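Local coordinates for glutaredoxin-2 (Vaccinia virus, PDB 2G2Q), which passes disulfide bonds between viral thiol-disulfide oxidoreductases and virion membrane proteins, a relay needed for virion morphogenesis and virus replication, at residues K2-F8 with S72-P78; L26-Y30 with K108-E112. One frame throughout, in Å; residues are numbered along the deposited sequence.

How the interactions relate
Interactions 1 and 2 lie side by side in one thioredoxin-like domain, their centres about 10 Å apart. Along the chain their segments alternate: 2-8, 26-30, 72-78, 108-112. Interaction 1 pairs the strands 3-9 and 71-77 in the middle of the mixed sheet, whereas interaction 2 joins the turn that follows helix 14-24, and leads into strand 30-36, to the C-terminal helix 104-113 lying over one sheet face. The amine NZ of Lys75 reaches the carbonyl O of Ile111, 2.7 Å away, probably as a hydrogen bond. A sulfate, probably from the crystallisation liquor, touches both contacts. Strands, turn and helix meet at one end of the domain.

Interaction 1: K2-F8 with S72-P78. With SO4 (sulfate ion), chain D.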
ATOM      1  N   LYS A   2      17.447  -0.306 -11.705  1.00 39.10           N
ATOM      2  CA  LYS A   2      16.058  -0.623 -11.398  1.00 36.95           C
ATOM      3  C   LYS A   2      15.387   0.541 -10.694  1.00 35.69           C
ATOM      4  O   LYS A   2      16.013   1.292  -9.954  1.00 35.79           O
ATOM      5  CB  LYS A   2      15.940  -1.916 -10.586  1.00 36.92           C
ATOM      6  CG  LYS A   2      15.988  -3.182 -11.435  1.00 36.22           C
ATOM      7  CD  LYS A   2      16.912  -4.213 -10.823  1.00 36.34           C
ATOM      8  CE  LYS A   2      16.169  -5.313 -10.079  1.00 36.60           C
ATOM      9  NZ  LYS A   2      16.419  -6.656 -10.697  1.00 35.06           N
ATOM     10  N   ASN A   3      14.111   0.718 -10.967  1.00 33.97           N
ATOM     11  CA  ASN A   3      13.344   1.658 -10.203  1.00 32.42           C
ATOM     12  C   ASN A   3      12.910   0.973  -8.907  1.00 31.59           C
ATOM     13  O   ASN A   3      12.949  -0.255  -8.799  1.00 31.44           O
ATOM     14  CB  ASN A   3      12.174   2.195 -11.037  1.00 31.98           C
ATOM     15  CG  ASN A   3      12.646   3.024 -12.235  1.00 32.04           C
ATOM     16  OD1 ASN A   3      13.516   3.887 -12.104  1.00 30.76           O
ATOM     17  ND2 ASN A   3      12.065   2.765 -13.410  1.00 30.93           N
ATOM     18  N   VAL A   4      12.521   1.770  -7.921  1.00 30.60           N
ATOM     19  CA  VAL A   4      12.186   1.264  -6.601  1.00 29.74           C
ATOM     20  C   VAL A   4      10.680   1.398  -6.333  1.00 29.54           C
ATOM     21  O   VAL A   4      10.105   2.480  -6.495  1.00 29.60           O
ATOM     22  CB  VAL A   4      12.985   2.031  -5.528  1.00 29.47           C
ATOM     23  CG1 VAL A   4      12.924   1.323  -4.204  1.00 30.25           C
ATOM     24  CG2 VAL A   4      14.443   2.181  -5.966  1.00 30.11           C
ATOM     25  N   LEU A   5      10.044   0.292  -5.958  1.00 28.99           N
ATOM     26  CA  LEU A   5       8.708   0.330  -5.375  1.00 28.85           C
ATOM     27  C   LEU A   5       8.828   0.482  -3.858  1.00 29.09           C
ATOM     28  O   LEU A   5       9.600  -0.238  -3.220  1.00 28.85           O
ATOM     29  CB  LEU A   5       7.897  -0.925  -5.726  1.00 28.45           C
ATOM     30  CG  LEU A   5       7.702  -1.174  -7.237  1.00 28.90           C
ATOM     31  CD1 LEU A   5       7.015  -2.534  -7.568  1.00 26.82           C
ATOM     32  CD2 LEU A   5       7.000   0.005  -7.922  1.00 25.61           C
ATOM     33  N   ILE A   6       8.083   1.441  -3.305  1.00 28.79           N
ATOM     34  CA  ILE A   6       8.042   1.671  -1.870  1.00 28.59           C
ATOM     35  C   ILE A   6       6.649   1.345  -1.386  1.00 28.62           C
ATOM     36  O   ILE A   6       5.668   1.995  -1.772  1.00 29.02           O
ATOM     37  CB  ILE A   6       8.416   3.133  -1.479  1.00 28.78           C
ATOM     38  CG1 ILE A   6       9.846   3.471  -1.916  1.00 28.62           C
ATOM     39  CG2 ILE A   6       8.335   3.340   0.005  1.00 28.11           C
ATOM     40  CD1 ILE A   6       9.881   4.318  -3.124  1.00 28.43           C
ATOM     41  N   ILE A   7       6.574   0.315  -0.554  1.00 28.13           N
ATOM     42  CA  ILE A   7       5.319  -0.158   0.006  1.00 27.39           C
ATOM     43  C   ILE A   7       5.141   0.243   1.484  1.00 27.39           C
ATOM     44  O   ILE A   7       5.946  -0.119   2.331  1.00 26.81           O
ATOM     45  CB  ILE A   7       5.237  -1.682  -0.127  1.00 27.32           C
ATOM     46  CG1 ILE A   7       5.363  -2.064  -1.614  1.00 26.85           C
ATOM     47  CG2 ILE A   7       3.926  -2.215   0.491  1.00 26.94           C
ATOM     48  CD1 ILE A   7       5.729  -3.521  -1.860  1.00 26.49           C
ATOM     49  N   PHE A   8       4.077   0.996   1.755  1.00 27.59           N
ATOM     50  CA  PHE A   8       3.670   1.371   3.099  1.00 28.03           C
ATOM     51  C   PHE A   8       2.531   0.492   3.565  1.00 28.31           C
ATOM     52  O   PHE A   8       1.587   0.251   2.823  1.00 28.38           O
ATOM     53  CB  PHE A   8       3.154   2.820   3.112  1.00 28.42           C
ATOM     54  CG  PHE A   8       4.240   3.870   3.007  1.00 29.10           C
ATOM     55  CD1 PHE A   8       4.629   4.600   4.130  1.00 28.79           C
ATOM     56  CD2 PHE A   8       4.861   4.140   1.785  1.00 27.65           C
ATOM     57  CE1 PHE A   8       5.632   5.578   4.029  1.00 28.70           C
ATOM     58  CE2 PHE A   8       5.853   5.098   1.689  1.00 27.34           C
ATOM     59  CZ  PHE A   8       6.247   5.818   2.802  1.00 27.51           C
ATOM     60  N   SER A  72      -0.153   1.432   0.590  1.00 32.54           N
ATOM     61  CA  SER A  72       0.162   2.327  -0.492  1.00 32.52           C
ATOM     62  C   SER A  72       1.493   1.963  -1.128  1.00 31.52           C
ATOM     63  O   SER A  72       2.459   1.613  -0.436  1.00 31.41           O
ATOM     64  CB  SER A  72       0.195   3.772   0.013  1.00 33.53           C
ATOM     65  OG  SER A  72      -1.018   4.096   0.668  1.00 36.49           O
ATOM     66  N   ILE A  73       1.530   2.075  -2.450  1.00 30.76           N
ATOM     67  CA  ILE A  73       2.714   1.810  -3.246  1.00 30.09           C
ATOM     68  C   ILE A  73       3.149   3.060  -4.047  1.00 29.56           C
ATOM     69  O   ILE A  73       2.355   3.688  -4.748  1.00 29.05           O
ATOM     70  CB  ILE A  73       2.493   0.609  -4.180  1.00 30.38           C
ATOM     71  CG1 ILE A  73       2.090  -0.633  -3.368  1.00 30.40           C
ATOM     72  CG2 ILE A  73       3.739   0.330  -5.016  1.00 31.16           C
ATOM     73  CD1 ILE A  73       1.662  -1.833  -4.227  1.00 30.04           C
ATOM     74  N   PHE A  74       4.423   3.397  -3.917  1.00 28.60           N
ATOM     75  CA  PHE A  74       5.037   4.444  -4.697  1.00 28.60           C
ATOM     76  C   PHE A  74       6.130   3.847  -5.573  1.00 28.78           C
ATOM     77  O   PHE A  74       6.691   2.778  -5.286  1.00 28.60           O
ATOM     78  CB  PHE A  74       5.657   5.512  -3.792  1.00 28.63           C
ATOM     79  CG  PHE A  74       4.668   6.229  -2.944  1.00 28.36           C
ATOM     80  CD1 PHE A  74       4.271   5.703  -1.715  1.00 29.72           C
ATOM     81  CD2 PHE A  74       4.128   7.419  -3.362  1.00 27.56           C
ATOM     82  CE1 PHE A  74       3.336   6.359  -0.929  1.00 29.28           C
ATOM     83  CE2 PHE A  74       3.211   8.085  -2.576  1.00 29.81           C
ATOM     84  CZ  PHE A  74       2.803   7.551  -1.360  1.00 29.10           C
ATOM     85  N   LYS A  75       6.432   4.560  -6.642  1.00 28.68           N
ATOM     86  CA  LYS A  75       7.419   4.119  -7.600  1.00 28.79           C
ATOM     87  C   LYS A  75       8.436   5.247  -7.649  1.00 28.39           C
ATOM     88  O   LYS A  75       8.102   6.379  -8.008  1.00 28.78           O
ATOM     89  CB  LYS A  75       6.747   3.846  -8.958  1.00 28.53           C
ATOM     90  CG  LYS A  75       7.685   3.328 -10.035  1.00 29.35           C
ATOM     91  CD  LYS A  75       6.948   2.882 -11.308  1.00 28.65           C
ATOM     92  CE  LYS A  75       6.401   4.055 -12.124  1.00 28.14           C
ATOM     93  NZ  LYS A  75       5.631   3.566 -13.314  1.00 28.41           N
ATOM     94  N   TYR A  76       9.664   4.951  -7.232  1.00 28.01           N
ATOM     95  CA  TYR A  76      10.740   5.939  -7.236  1.00 27.25           C
ATOM     96  C   TYR A  76      11.788   5.618  -8.301  1.00 27.21           C
ATOM     97  O   TYR A  76      12.280   4.477  -8.394  1.00 26.78           O
ATOM     98  CB  TYR A  76      11.423   6.035  -5.854  1.00 27.17           C
ATOM     99  CG  TYR A  76      12.492   7.103  -5.809  1.00 26.95           C
ATOM    100  CD1 TYR A  76      12.169   8.442  -6.043  1.00 25.22           C
ATOM    101  CD2 TYR A  76      13.829   6.782  -5.564  1.00 27.06           C
ATOM    102  CE1 TYR A  76      13.127   9.436  -5.999  1.00 25.85           C
ATOM    103  CE2 TYR A  76      14.812   7.781  -5.524  1.00 25.89           C
ATOM    104  CZ  TYR A  76      14.447   9.107  -5.754  1.00 26.75           C
ATOM    105  OH  TYR A  76      15.402  10.126  -5.745  1.00 28.11           O
ATOM    106  N   ASN A  77      12.148   6.632  -9.082  1.00 27.12           N
ATOM    107  CA  ASN A  77      13.222   6.490 -10.059  1.00 27.04           C
ATOM    108  C   ASN A  77      14.491   7.166  -9.581  1.00 27.32           C
ATOM    109  O   ASN A  77      14.612   8.387  -9.677  1.00 27.82           O
ATOM    110  CB  ASN A  77      12.802   7.020 -11.450  1.00 26.46           C
ATOM    111  CG  ASN A  77      13.861   6.771 -12.524  1.00 24.95           C
ATOM    112  OD1 ASN A  77      15.063   7.016 -12.327  1.00 24.07           O
ATOM    113  ND2 ASN A  77      13.422   6.276 -13.654  1.00 23.55           N
ATOM    114  N   PRO A  78      15.478   6.369  -9.140  1.00 27.88           N
ATOM    115  CA  PRO A  78      16.705   6.879  -8.488  1.00 27.51           C
ATOM    116  C   PRO A  78      17.627   7.680  -9.428  1.00 27.68           C
ATOM    117  O   PRO A  78      18.470   8.480  -8.974  1.00 28.17           O
ATOM    118  CB  PRO A  78      17.421   5.601  -8.043  1.00 27.42           C
ATOM    119  CG  PRO A  78      16.407   4.504  -8.157  1.00 28.07           C
ATOM    120  CD  PRO A  78      15.513   4.901  -9.290  1.00 27.58           C
TER
HETATM  121  S   SO4 D 125       8.789   1.981 -14.737  1.00 57.10           S
HETATM  122  O1  SO4 D 125       8.797   3.415 -14.485  1.00 57.18           O
HETATM  123  O2  SO4 D 125       7.568   1.386 -14.196  1.00 57.82           O
HETATM  124  O3  SO4 D 125       8.830   1.782 -16.187  1.00 58.74           O
HETATM  125  O4  SO4 D 125       9.963   1.364 -14.121  1.00 56.05           O
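The rings of Phe8 and Phe74 lean against each other obliquely, planes 75° apart, with CD2 and CE2 of Phe8 meeting CD1 and CE1 of Phe74. The backbone O of Ser72 lies at the edge of the Phe8 ring, that of Ile6 at the edge of the Phe74 ring; Phe85 makes an edge-to-face contact with Phe74. The amides of Asn3 and Asn77 cross obliquely, Asn3 OD1 2.8 Å from Asn77 ND2 but poorly angled for a hydrogen bond; Asn77 OD1 accepts from N of Gln79 and Thr80. On the Phe8 and Phe74 face, Ile6 CD1 packs 3.6 Å from Tyr76 CB; just past the strand end, Pro78 CG comes 3.7 Å from Val4 CG2. Strands 3-8 and 72-77 run antiparallel at 158°, joined by three hydrogen-bonded pairs, Val4 with Tyr76, Ile6 with Phe74 and Phe8 with Ser72. They are neighbours inside the thioredoxin-like sheet, where strand 3-9 also pairs in parallel with strand 30-36. On the opposite face Ile7 and Ile73 lie side by side, CG1 to CG1 at 4.0 Å; Val23 of helix 14-24 packs on Leu5 and Ile7, Val19 on Ile73. Lys75 starts out past Leu5 CD2, its CG pointing away from the backbone N (chi1 -178°), then bends at chi3. Its NZ bonds sulfate O2 at 3.0 Å and the carbonyls of Ile111 and Ala114. Asn3 ND2 donates to sulfate O4 at 2.6 Å.

Interaction 2: L26-Y30 with K108-E112; sequences LKSEY and KSEIE. With SO4 (sulfate ion), chain D.
The backbone of Leu26-Tyr30 coils through a tight turn after helix 14-24, O of Leu26 accepting from N of both Glu29 (2.9 Å) and Tyr30, and faces one flank of the helical turn Lys108-Glu112. Leu26 and Ile111 reach toward each other tip to tip, CD1 to CD1 at 3.8 Å, while Leu26 CD2 rests on the aliphatic CG and CD of Lys108. Tyr30 and Ile111 slide past one another in opposite directions, which brings Ile111 CG2 to 3.4 Å from Tyr30 OH. That hydroxyl donates to O2 of the same sulfate that Asn3 holds, at 2.6 Å, in the plane of the ring and at its edge. Farther out, the extended chain of Glu29, CG anti to the backbone N (chi1 -162°), carries its carboxylate across Lys108 and Glu112. OE1 makes a long salt bridge with Lys108 NZ (3.7 Å). OE2 of Glu29 lies only 2.6 Å from Glu112 OE1, the carboxylate planes 56° apart, a spacing suggesting that one acid probably keeps a proton. The contact holds helix 104-113 against the turn linking helix 14-24 to strand 30-36 in the beta-alpha-beta unit 3-36; Ile111 also packs on Leu5, as expected of helices on one face of a thioredoxin-fold sheet.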
ATOM      1  N   LEU A  26       7.751  -9.358  -8.932  1.00 33.83           N
ATOM      2  CA  LEU A  26       8.275  -8.350  -9.855  1.00 33.22           C
ATOM      3  C   LEU A  26       9.698  -7.901  -9.484  1.00 32.93           C
ATOM      4  O   LEU A  26      10.152  -6.856  -9.953  1.00 33.05           O
ATOM      5  CB  LEU A  26       7.329  -7.133  -9.907  1.00 33.12           C
ATOM      6  CG  LEU A  26       5.831  -7.339 -10.205  1.00 32.68           C
ATOM      7  CD1 LEU A  26       5.077  -6.010 -10.102  1.00 31.08           C
ATOM      8  CD2 LEU A  26       5.594  -7.985 -11.574  1.00 30.87           C
ATOM      9  N   LYS A  27      10.397  -8.697  -8.666  1.00 32.78           N
ATOM     10  CA  LYS A  27      11.773  -8.378  -8.198  1.00 32.72           C
ATOM     11  C   LYS A  27      12.846  -8.302  -9.289  1.00 32.78           C
ATOM     12  O   LYS A  27      13.905  -7.686  -9.092  1.00 32.85           O
ATOM     13  CB  LYS A  27      12.233  -9.342  -7.094  1.00 32.72           C
ATOM     14  CG  LYS A  27      12.449 -10.806  -7.528  1.00 32.34           C
ATOM     15  CD  LYS A  27      12.623 -11.685  -6.298  1.00 32.77           C
ATOM     16  CE  LYS A  27      12.023 -13.075  -6.486  1.00 33.43           C
ATOM     17  NZ  LYS A  27      12.962 -14.029  -7.125  1.00 32.76           N
ATOM     18  N   SER A  28      12.596  -8.942 -10.424  1.00 32.76           N
ATOM     19  CA  SER A  28      13.541  -8.877 -11.520  1.00 33.01           C
ATOM     20  C   SER A  28      13.399  -7.531 -12.227  1.00 32.90           C
ATOM     21  O   SER A  28      14.224  -7.166 -13.053  1.00 32.75           O
ATOM     22  CB  SER A  28      13.328 -10.039 -12.489  1.00 33.15           C
ATOM     23  OG  SER A  28      12.163  -9.847 -13.273  1.00 34.32           O
ATOM     24  N   GLU A  29      12.356  -6.788 -11.871  1.00 33.04           N
ATOM     25  CA  GLU A  29      12.063  -5.516 -12.512  1.00 33.27           C
ATOM     26  C   GLU A  29      12.259  -4.330 -11.567  1.00 32.56           C
ATOM     27  O   GLU A  29      12.735  -3.272 -11.979  1.00 32.72           O
ATOM     28  CB  GLU A  29      10.642  -5.545 -13.071  1.00 33.22           C
ATOM     29  CG  GLU A  29      10.325  -4.490 -14.137  1.00 34.19           C
ATOM     30  CD  GLU A  29       8.927  -4.688 -14.734  1.00 35.08           C
ATOM     31  OE1 GLU A  29       8.368  -5.810 -14.605  1.00 37.68           O
ATOM     32  OE2 GLU A  29       8.383  -3.727 -15.327  1.00 36.66           O
ATOM     33  N   TYR A  30      11.896  -4.501 -10.302  1.00 31.94           N
ATOM     34  CA  TYR A  30      12.023  -3.413  -9.340  1.00 31.37           C
ATOM     35  C   TYR A  30      12.730  -3.837  -8.073  1.00 31.38           C
ATOM     36  O   TYR A  30      12.561  -4.968  -7.605  1.00 31.04           O
ATOM     37  CB  TYR A  30      10.650  -2.875  -8.938  1.00 31.25           C
ATOM     38  CG  TYR A  30       9.793  -2.356 -10.062  1.00 30.66           C
ATOM     39  CD1 TYR A  30       8.833  -3.166 -10.652  1.00 29.27           C
ATOM     40  CD2 TYR A  30       9.925  -1.041 -10.520  1.00 31.06           C
ATOM     41  CE1 TYR A  30       8.029  -2.694 -11.673  1.00 29.54           C
ATOM     42  CE2 TYR A  30       9.119  -0.559 -11.541  1.00 29.31           C
ATOM     43  CZ  TYR A  30       8.175  -1.398 -12.110  1.00 29.53           C
ATOM     44  OH  TYR A  30       7.372  -0.943 -13.131  1.00 30.88           O
ATOM     45  N   LYS A 108       0.555  -5.223 -11.796  1.00 29.72           N
ATOM     46  CA  LYS A 108       1.669  -4.965 -12.692  1.00 30.55           C
ATOM     47  C   LYS A 108       1.369  -3.784 -13.628  1.00 30.77           C
ATOM     48  O   LYS A 108       2.170  -2.840 -13.712  1.00 31.05           O
ATOM     49  CB  LYS A 108       2.065  -6.211 -13.491  1.00 30.47           C
ATOM     50  CG  LYS A 108       3.398  -6.020 -14.225  1.00 31.13           C
ATOM     51  CD  LYS A 108       3.860  -7.237 -15.046  1.00 31.16           C
ATOM     52  CE  LYS A 108       5.308  -7.005 -15.537  1.00 31.17           C
ATOM     53  NZ  LYS A 108       5.967  -8.202 -16.162  1.00 32.01           N
ATOM     54  N   SER A 109       0.223  -3.842 -14.313  1.00 30.62           N
ATOM     55  CA  SER A 109      -0.226  -2.758 -15.195  1.00 30.71           C
ATOM     56  C   SER A 109      -0.235  -1.412 -14.484  1.00 30.94           C
ATOM     57  O   SER A 109       0.308  -0.437 -15.011  1.00 30.99           O
ATOM     58  CB  SER A 109      -1.639  -3.008 -15.737  1.00 30.62           C
ATOM     59  OG  SER A 109      -1.751  -4.253 -16.390  1.00 31.48           O
ATOM     60  N   GLU A 110      -0.867  -1.359 -13.307  1.00 30.63           N
ATOM     61  CA  GLU A 110      -1.030  -0.110 -12.572  1.00 31.17           C
ATOM     62  C   GLU A 110       0.323   0.481 -12.164  1.00 30.80           C
ATOM     63  O   GLU A 110       0.517   1.709 -12.199  1.00 31.00           O
ATOM     64  CB  GLU A 110      -1.931  -0.310 -11.348  1.00 31.09           C
ATOM     65  CG  GLU A 110      -3.370  -0.748 -11.712  1.00 32.68           C
ATOM     66  CD  GLU A 110      -4.227  -1.106 -10.487  1.00 32.55           C
ATOM     67  OE1 GLU A 110      -5.411  -0.703 -10.448  1.00 35.54           O
ATOM     68  OE2 GLU A 110      -3.724  -1.785  -9.560  1.00 33.52           O
ATOM     69  N   ILE A 111       1.250  -0.396 -11.772  1.00 30.17           N
ATOM     70  CA  ILE A 111       2.597   0.020 -11.399  1.00 30.01           C
ATOM     71  C   ILE A 111       3.339   0.540 -12.637  1.00 30.14           C
ATOM     72  O   ILE A 111       4.094   1.505 -12.569  1.00 29.89           O
ATOM     73  CB  ILE A 111       3.402  -1.150 -10.783  1.00 29.68           C
ATOM     74  CG1 ILE A 111       2.900  -1.466  -9.382  1.00 29.60           C
ATOM     75  CG2 ILE A 111       4.910  -0.836 -10.754  1.00 29.03           C
ATOM     76  CD1 ILE A 111       3.425  -2.809  -8.880  1.00 29.77           C
ATOM     77  N   GLU A 112       3.119  -0.110 -13.766  1.00 30.26           N
ATOM     78  CA  GLU A 112       3.849   0.249 -14.957  1.00 31.48           C
ATOM     79  C   GLU A 112       3.381   1.551 -15.596  1.00 31.03           C
ATOM     80  O   GLU A 112       4.185   2.256 -16.181  1.00 31.25           O
ATOM     81  CB  GLU A 112       3.892  -0.922 -15.940  1.00 31.94           C
ATOM     82  CG  GLU A 112       4.881  -1.997 -15.471  1.00 34.08           C
ATOM     83  CD  GLU A 112       4.961  -3.187 -16.397  1.00 38.10           C
ATOM     84  OE1 GLU A 112       6.074  -3.738 -16.545  1.00 40.25           O
ATOM     85  OE2 GLU A 112       3.920  -3.574 -16.986  1.00 40.00           O
TER
HETATM   86  S   SO4 D 125       8.789   1.981 -14.737  1.00 57.10           S
HETATM   87  O1  SO4 D 125       8.797   3.415 -14.485  1.00 57.18           O
HETATM   88  O2  SO4 D 125       7.568   1.386 -14.196  1.00 57.82           O
HETATM   89  O3  SO4 D 125       8.830   1.782 -16.187  1.00 58.74           O
HETATM   90  O4  SO4 D 125       9.963   1.364 -14.121  1.00 56.05           O